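Putative hydrolase (Bacteroides ovatus, PDB 4HBS) is of unknown function but folds as a five-bladed beta-propeller and is probably a hydrolase, perhaps acting on carbohydrates like the related beta-fructosidases. Local coordinates at residues W22-M27 and Y40-Y45; F316-L321 and Q351-V356. All coordinates share one frame; numbering follows the deposited sequence.

Contact 1 of 2, residues W22-M27 and Y40-Y45; sequences WNLELM and YKDLKY
Tyr40 lays its ring against Leu26, whose CD1 comes down over one face, 3.7 Å from the Tyr40 ring centroid, in a CH-pi contact. Leu26 reaches there because its CG stands anti to the backbone N (chi1 -171°), which swings the branch across the ring. Leu24 packs near the root of the same ring, its CB 3.7 Å from Tyr40 CD2, while Leu24 CD1 lies further off over the opposite face. Glu25 and Lys41 face each other on the other side of the ladder and are tied through their backbones: Lys41 N donates to Glu25 O at 2.8 Å, and Glu25 N to Lys41 O at 3.0 Å. These two strands form an antiparallel hairpin at the outer edge of a propeller blade, and strand 38-42 pairs onward with strand 399-403, the N- and C-terminal closure characteristic of beta-propellers. The side chains of Glu25 and Lys41 run side by side, though their salt bridge is long, Glu25 OE2 4.0 Å from Lys41 NZ. Leu43 N donates to Asn23 O (2.9 Å), and Asp42 OD1 caps the helix start by accepting from Tyr45 N, while Asp42 OD2 forms a salt bridge with Arg401 of strand 399-403.

Contact 2 of 2, residues F316-L321 and Q351-V356; sequences FGRDVL and QRYQHV
With CG anti to the carbonyl carbon in both Phe316 (chi1 -56°) and His355 (chi1 -68°), each ring stands off its own backbone beside its N, and the two come to lie one over the other. They form a face-to-face stack, the centroids of the Phe316 and His355 rings 3.8 Å apart and the planes only 16° from parallel. His355 CG sits over the centre of the phenyl ring, and His355 CB continues the cover as a CH-pi contact. Val356 O approaches the same ring differently, at its edge and near its plane, 3.6 Å from Phe316 CD1.

A water bridges the two backbones: it donates to Phe316 O at 2.7 Å and accepts from Val356 N at 3.3 Å. Gln312 NE2 adds a second tie, donating to both Val356 O and Gly317 O. Further along the segment, Arg318 CG meets Val356 CG1 at 4.0 Å, and Arg318 CD lies 3.9 Å from Tyr353 OH; the polar ends of these two turn elsewhere, Arg318 NH1 to Leu341 O and Tyr353 OH to Pro342 O.

The contact spans two blades of the propeller, the loop leading into strand 319-325 meeting the loop that enters strand 356-361, the edge strand of the next blade. An alanine in place of Phe316 takes away the phenyl face, and the His355 ring would probably be freer to turn, with Gln354 CG still on its other face.

His355 ND1 is hydrogen-bonded to a glycerol that probably came from the crystallisation liquor. The imidazole is thus sandwiched between the Phe316 ring and Gln354 CG while its nitrogen meets a polyol hydroxyl, a combination consistent with, though no proof of, a pocket able to take a sugar-like ligand.

Both contacts involve the blade that closes the propeller, but at opposite edges of its sheet. Contact 1 is the hairpin at one edge, strands 24-26 and 38-42; contact 2 sits where the chain enters strand 356-361, the other edge strand, and reaches across to the preceding blade. Strands 399-403 and 371-377 lie between. The centres of contacts 1 and 2 are 19 Å apart, and the two do not touch, their nearest atoms being about 8 Å apart. The glycerol belongs to contact 2, about 3 Å from the His355 side chain; any pocket it marks would have His355 in its wall, while contact 1 is the N-terminal hairpin of a blade whose other strands come from the C-terminal part of the chain.

Contact 1 of 2, residues W22-M27 and Y40-Y45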
loop_
_atom_site.group_PDB
_atom_site.type_symbol
_atom_site.label_atom_id
_atom_site.label_comp_id
_atom_site.label_asym_id
_atom_site.label_seq_id
_atom_site.Cartn_x
_atom_site.Cartn_y
_atom_site.Cartn_z
ATOM N N TRP A 22 -17.286 12.870 -9.459
ATOM C CA TRP A 22 -16.447 11.871 -8.773
ATOM C C TRP A 22 -16.504 10.477 -9.432
ATOM O O TRP A 22 -15.621 9.656 -9.179
ATOM C CB TRP A 22 -16.838 11.743 -7.286
ATOM C CG TRP A 22 -16.722 13.013 -6.478
ATOM C CD1 TRP A 22 -16.138 14.187 -6.861
ATOM C CD2 TRP A 22 -17.179 13.216 -5.130
ATOM N NE1 TRP A 22 -16.235 15.118 -5.853
ATOM C CE2 TRP A 22 -16.878 14.554 -4.781
ATOM C CE3 TRP A 22 -17.826 12.398 -4.180
ATOM C CZ2 TRP A 22 -17.151 15.077 -3.509
ATOM C CZ3 TRP A 22 -18.150 12.936 -2.940
ATOM C CH2 TRP A 22 -17.812 14.261 -2.614
ATOM N N ASN A 23 -17.540 10.205 -10.250
ATOM C CA ASN A 23 -17.743 8.945 -10.964
ATOM C C ASN A 23 -17.677 7.726 -9.999
ATOM O O ASN A 23 -16.958 6.749 -10.235
ATOM C CB ASN A 23 -16.764 8.809 -12.146
ATOM C CG ASN A 23 -17.198 7.826 -13.228
ATOM O OD1 ASN A 23 -18.268 7.194 -13.155
ATOM N ND2 ASN A 23 -16.324 7.598 -14.215
ATOM N N LEU A 24 -18.453 7.810 -8.912
ATOM C CA LEU A 24 -18.597 6.735 -7.935
ATOM C C LEU A 24 -19.838 5.914 -8.314
ATOM O O LEU A 24 -20.811 6.473 -8.828
ATOM C CB LEU A 24 -18.733 7.296 -6.501
ATOM C CG LEU A 24 -17.609 8.201 -5.995
ATOM C CD1 LEU A 24 -17.806 8.530 -4.553
ATOM C CD2 LEU A 24 -16.268 7.566 -6.173
ATOM N N GLU A 25 -19.791 4.594 -8.099
ATOM C CA GLU A 25 -20.906 3.701 -8.398
ATOM C C GLU A 25 -21.217 2.934 -7.117
ATOM O O GLU A 25 -20.367 2.174 -6.663
ATOM C CB GLU A 25 -20.529 2.772 -9.567
ATOM C CG GLU A 25 -21.682 1.984 -10.170
ATOM C CD GLU A 25 -21.257 0.647 -10.743
ATOM O OE1 GLU A 25 -20.599 0.642 -11.809
ATOM O OE2 GLU A 25 -21.522 -0.390 -10.093
ATOM N N LEU A 26 -22.398 3.177 -6.492
ATOM C CA LEU A 26 -22.763 2.517 -5.233
ATOM C C LEU A 26 -22.809 1.014 -5.409
ATOM O O LEU A 26 -23.283 0.542 -6.438
ATOM C CB LEU A 26 -24.126 3.016 -4.725
ATOM C CG LEU A 26 -24.534 2.572 -3.323
ATOM C CD1 LEU A 26 -23.824 3.365 -2.268
ATOM C CD2 LEU A 26 -25.985 2.736 -3.130
HETATM N N MSE A 27 -22.294 0.264 -4.423
HETATM C CA MSE A 27 -22.296 -1.197 -4.477
HETATM C C MSE A 27 -23.496 -1.706 -3.749
HETATM O O MSE A 27 -23.906 -1.087 -2.770
HETATM C CB MSE A 27 -21.019 -1.781 -3.872
HETATM C CG MSE A 27 -19.889 -1.810 -4.851
HETATM SE SE MSE A 27 -18.311 -2.541 -4.086
HETATM C CE MSE A 27 -18.788 -4.361 -4.069
ATOM N N TYR A 40 -18.745 2.397 -2.383
ATOM C CA TYR A 40 -18.762 2.742 -3.797
ATOM C C TYR A 40 -17.554 2.245 -4.507
ATOM O O TYR A 40 -16.481 2.213 -3.912
ATOM C CB TYR A 40 -18.754 4.264 -3.969
ATOM C CG TYR A 40 -19.953 4.986 -3.423
ATOM C CD1 TYR A 40 -20.024 5.342 -2.084
ATOM C CD2 TYR A 40 -20.972 5.416 -4.264
ATOM C CE1 TYR A 40 -21.133 6.016 -1.570
ATOM C CE2 TYR A 40 -22.076 6.114 -3.770
ATOM C CZ TYR A 40 -22.150 6.417 -2.422
ATOM O OH TYR A 40 -23.236 7.087 -1.920
ATOM N N LYS A 41 -17.692 1.967 -5.807
ATOM C CA LYS A 41 -16.566 1.669 -6.675
ATOM C C LYS A 41 -16.101 3.021 -7.218
ATOM O O LYS A 41 -16.927 3.716 -7.808
ATOM C CB LYS A 41 -16.988 0.760 -7.850
ATOM C CG LYS A 41 -17.399 -0.637 -7.499
ATOM C CD LYS A 41 -17.980 -1.350 -8.739
ATOM C CE LYS A 41 -17.973 -2.864 -8.619
ATOM N NZ LYS A 41 -19.251 -3.478 -9.091
ATOM N N ASP A 42 -14.840 3.426 -7.031
ATOM C CA ASP A 42 -14.376 4.700 -7.612
ATOM C C ASP A 42 -13.987 4.422 -9.085
ATOM O O ASP A 42 -12.895 3.912 -9.347
ATOM C CB ASP A 42 -13.206 5.313 -6.797
ATOM C CG ASP A 42 -12.848 6.738 -7.184
ATOM O OD1 ASP A 42 -13.019 7.093 -8.364
ATOM O OD2 ASP A 42 -12.398 7.496 -6.300
ATOM N N LEU A 43 -14.899 4.732 -10.043
ATOM C CA LEU A 43 -14.646 4.452 -11.458
ATOM C C LEU A 43 -13.672 5.458 -12.051
ATOM O O LEU A 43 -13.005 5.123 -13.033
ATOM C CB LEU A 43 -15.935 4.413 -12.272
ATOM C CG LEU A 43 -17.078 3.518 -11.745
ATOM C CD1 LEU A 43 -18.218 3.500 -12.725
ATOM C CD2 LEU A 43 -16.610 2.096 -11.465
ATOM N N LYS A 44 -13.562 6.677 -11.453
ATOM C CA LYS A 44 -12.611 7.713 -11.902
ATOM C C LYS A 44 -11.188 7.222 -11.702
ATOM O O LYS A 44 -10.359 7.360 -12.603
ATOM C CB LYS A 44 -12.824 9.019 -11.105
ATOM C CG LYS A 44 -12.141 10.255 -11.651
ATOM C CD LYS A 44 -12.390 11.455 -10.726
ATOM C CE LYS A 44 -12.944 12.659 -11.439
ATOM N NZ LYS A 44 -11.891 13.457 -12.133
ATOM N N TYR A 45 -10.899 6.646 -10.503
ATOM C CA TYR A 45 -9.563 6.140 -10.178
ATOM C C TYR A 45 -9.322 4.835 -10.887
ATOM O O TYR A 45 -8.257 4.673 -11.446
ATOM C CB TYR A 45 -9.326 6.037 -8.668
ATOM C CG TYR A 45 -8.794 7.345 -8.135
ATOM C CD1 TYR A 45 -9.598 8.477 -8.094
ATOM C CD2 TYR A 45 -7.443 7.503 -7.852
ATOM C CE1 TYR A 45 -9.088 9.717 -7.718
ATOM C CE2 TYR A 45 -6.914 8.743 -7.501
ATOM C CZ TYR A 45 -7.734 9.858 -7.460
ATOM O OH TYR A 45 -7.183 11.083 -7.137
#

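Contact 2 of 2, residues F316-L321 and Q351-V356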
loop_
_atom_site.group_PDB
_atom_site.type_symbol
_atom_site.label_atom_id
_atom_site.label_comp_id
_atom_site.label_asym_id
_atom_site.label_seq_id
_atom_site.Cartn_x
_atom_site.Cartn_y
_atom_site.Cartn_z
ATOM N N PHE A 316 -6.137 -14.018 2.650
ATOM C CA PHE A 316 -6.622 -13.291 1.475
ATOM C C PHE A 316 -8.153 -13.184 1.464
ATOM O O PHE A 316 -8.798 -13.414 0.428
ATOM C CB PHE A 316 -6.135 -13.960 0.183
ATOM C CG PHE A 316 -4.644 -14.114 0.100
ATOM C CD1 PHE A 316 -3.835 -13.019 -0.129
ATOM C CD2 PHE A 316 -4.052 -15.369 0.172
ATOM C CE1 PHE A 316 -2.458 -13.168 -0.295
ATOM C CE2 PHE A 316 -2.668 -15.515 0.047
ATOM C CZ PHE A 316 -1.882 -14.417 -0.202
ATOM N N GLY A 317 -8.720 -12.868 2.618
ATOM C CA GLY A 317 -10.158 -12.752 2.745
ATOM C C GLY A 317 -10.645 -11.500 2.063
ATOM O O GLY A 317 -9.914 -10.514 1.964
ATOM N N ARG A 318 -11.858 -11.553 1.547
ATOM C CA ARG A 318 -12.473 -10.421 0.879
ATOM C C ARG A 318 -13.084 -9.502 1.913
ATOM O O ARG A 318 -13.343 -8.354 1.572
ATOM C CB ARG A 318 -13.528 -10.884 -0.140
ATOM C CG ARG A 318 -12.960 -11.780 -1.226
ATOM C CD ARG A 318 -13.959 -12.158 -2.306
ATOM N NE ARG A 318 -15.065 -13.017 -1.830
ATOM C CZ ARG A 318 -16.372 -12.696 -1.804
ATOM N NH1 ARG A 318 -16.785 -11.489 -2.197
ATOM N NH2 ARG A 318 -17.270 -13.578 -1.372
ATOM N N ASP A 319 -13.309 -9.967 3.176
ATOM C CA ASP A 319 -13.857 -9.093 4.232
ATOM C C ASP A 319 -12.796 -8.080 4.718
ATOM O O ASP A 319 -11.720 -8.485 5.147
ATOM C CB ASP A 319 -14.398 -9.905 5.440
ATOM C CG ASP A 319 -15.701 -10.675 5.213
ATOM O OD1 ASP A 319 -16.338 -10.474 4.152
ATOM O OD2 ASP A 319 -16.095 -11.462 6.113
ATOM N N VAL A 320 -13.101 -6.767 4.606
ATOM C CA VAL A 320 -12.240 -5.673 5.084
ATOM C C VAL A 320 -12.662 -5.409 6.510
ATOM O O VAL A 320 -13.817 -5.044 6.728
ATOM C CB VAL A 320 -12.379 -4.417 4.199
ATOM C CG1 VAL A 320 -11.573 -3.250 4.773
ATOM C CG2 VAL A 320 -11.958 -4.728 2.768
ATOM N N LEU A 321 -11.758 -5.620 7.480
ATOM C CA LEU A 321 -12.064 -5.487 8.904
ATOM C C LEU A 321 -11.729 -4.132 9.473
ATOM O O LEU A 321 -10.840 -3.451 8.971
ATOM C CB LEU A 321 -11.281 -6.535 9.698
ATOM C CG LEU A 321 -11.431 -7.967 9.227
ATOM C CD1 LEU A 321 -10.658 -8.890 10.124
ATOM C CD2 LEU A 321 -12.896 -8.377 9.145
ATOM N N GLN A 351 -13.553 -12.881 -15.263
ATOM C CA GLN A 351 -13.634 -11.961 -14.126
ATOM C C GLN A 351 -13.137 -12.595 -12.800
ATOM O O GLN A 351 -12.671 -11.857 -11.915
ATOM C CB GLN A 351 -15.062 -11.469 -13.974
ATOM C CG GLN A 351 -15.571 -10.833 -15.251
ATOM C CD GLN A 351 -16.745 -9.947 -15.047
ATOM O OE1 GLN A 351 -16.758 -8.811 -15.525
ATOM N NE2 GLN A 351 -17.791 -10.452 -14.393
ATOM N N ARG A 352 -13.234 -13.950 -12.655
ATOM C CA ARG A 352 -12.742 -14.654 -11.454
ATOM C C ARG A 352 -11.223 -14.441 -11.340
ATOM O O ARG A 352 -10.561 -14.284 -12.361
ATOM C CB ARG A 352 -13.084 -16.164 -11.511
ATOM C CG ARG A 352 -14.574 -16.470 -11.293
ATOM C CD ARG A 352 -14.872 -17.903 -10.805
ATOM N NE ARG A 352 -16.068 -17.964 -9.942
ATOM C CZ ARG A 352 -16.561 -19.069 -9.377
ATOM N NH1 ARG A 352 -15.973 -20.250 -9.571
ATOM N NH2 ARG A 352 -17.649 -19.002 -8.612
ATOM N N TYR A 353 -10.680 -14.379 -10.122
ATOM C CA TYR A 353 -9.235 -14.146 -9.906
ATOM C C TYR A 353 -8.735 -15.020 -8.758
ATOM O O TYR A 353 -9.535 -15.748 -8.166
ATOM C CB TYR A 353 -8.973 -12.655 -9.642
ATOM C CG TYR A 353 -9.676 -12.127 -8.418
ATOM C CD1 TYR A 353 -10.967 -11.626 -8.496
ATOM C CD2 TYR A 353 -9.051 -12.122 -7.181
ATOM C CE1 TYR A 353 -11.608 -11.097 -7.380
ATOM C CE2 TYR A 353 -9.699 -11.643 -6.046
ATOM C CZ TYR A 353 -10.981 -11.131 -6.150
ATOM O OH TYR A 353 -11.624 -10.694 -5.022
ATOM N N GLN A 354 -7.416 -14.985 -8.462
ATOM C CA GLN A 354 -6.836 -15.829 -7.410
ATOM C C GLN A 354 -6.935 -15.176 -6.046
ATOM O O GLN A 354 -7.689 -15.671 -5.208
ATOM C CB GLN A 354 -5.368 -16.210 -7.723
ATOM C CG GLN A 354 -4.754 -17.266 -6.775
ATOM C CD GLN A 354 -3.245 -17.388 -6.907
ATOM O OE1 GLN A 354 -2.526 -16.400 -6.970
ATOM N NE2 GLN A 354 -2.718 -18.611 -6.914
ATOM N N HIS A 355 -6.177 -14.091 -5.806
ATOM C CA HIS A 355 -6.112 -13.441 -4.496
ATOM C C HIS A 355 -6.344 -11.962 -4.555
ATOM O O HIS A 355 -5.938 -11.303 -5.500
ATOM C CB HIS A 355 -4.726 -13.649 -3.852
ATOM C CG HIS A 355 -4.437 -15.054 -3.459
ATOM N ND1 HIS A 355 -3.194 -15.619 -3.683
ATOM C CD2 HIS A 355 -5.241 -15.979 -2.883
ATOM C CE1 HIS A 355 -3.270 -16.860 -3.227
ATOM N NE2 HIS A 355 -4.485 -17.125 -2.737
ATOM N N VAL A 356 -6.936 -11.437 -3.499
ATOM C CA VAL A 356 -7.098 -10.020 -3.301
ATOM C C VAL A 356 -6.209 -9.740 -2.085
ATOM O O VAL A 356 -6.208 -10.517 -1.124
ATOM C CB VAL A 356 -8.564 -9.513 -3.173
ATOM C CG1 VAL A 356 -9.407 -10.381 -2.246
ATOM C CG2 VAL A 356 -8.594 -8.061 -2.740
HETATM O O HOH W 1 -8.948 -13.739 -2.260
#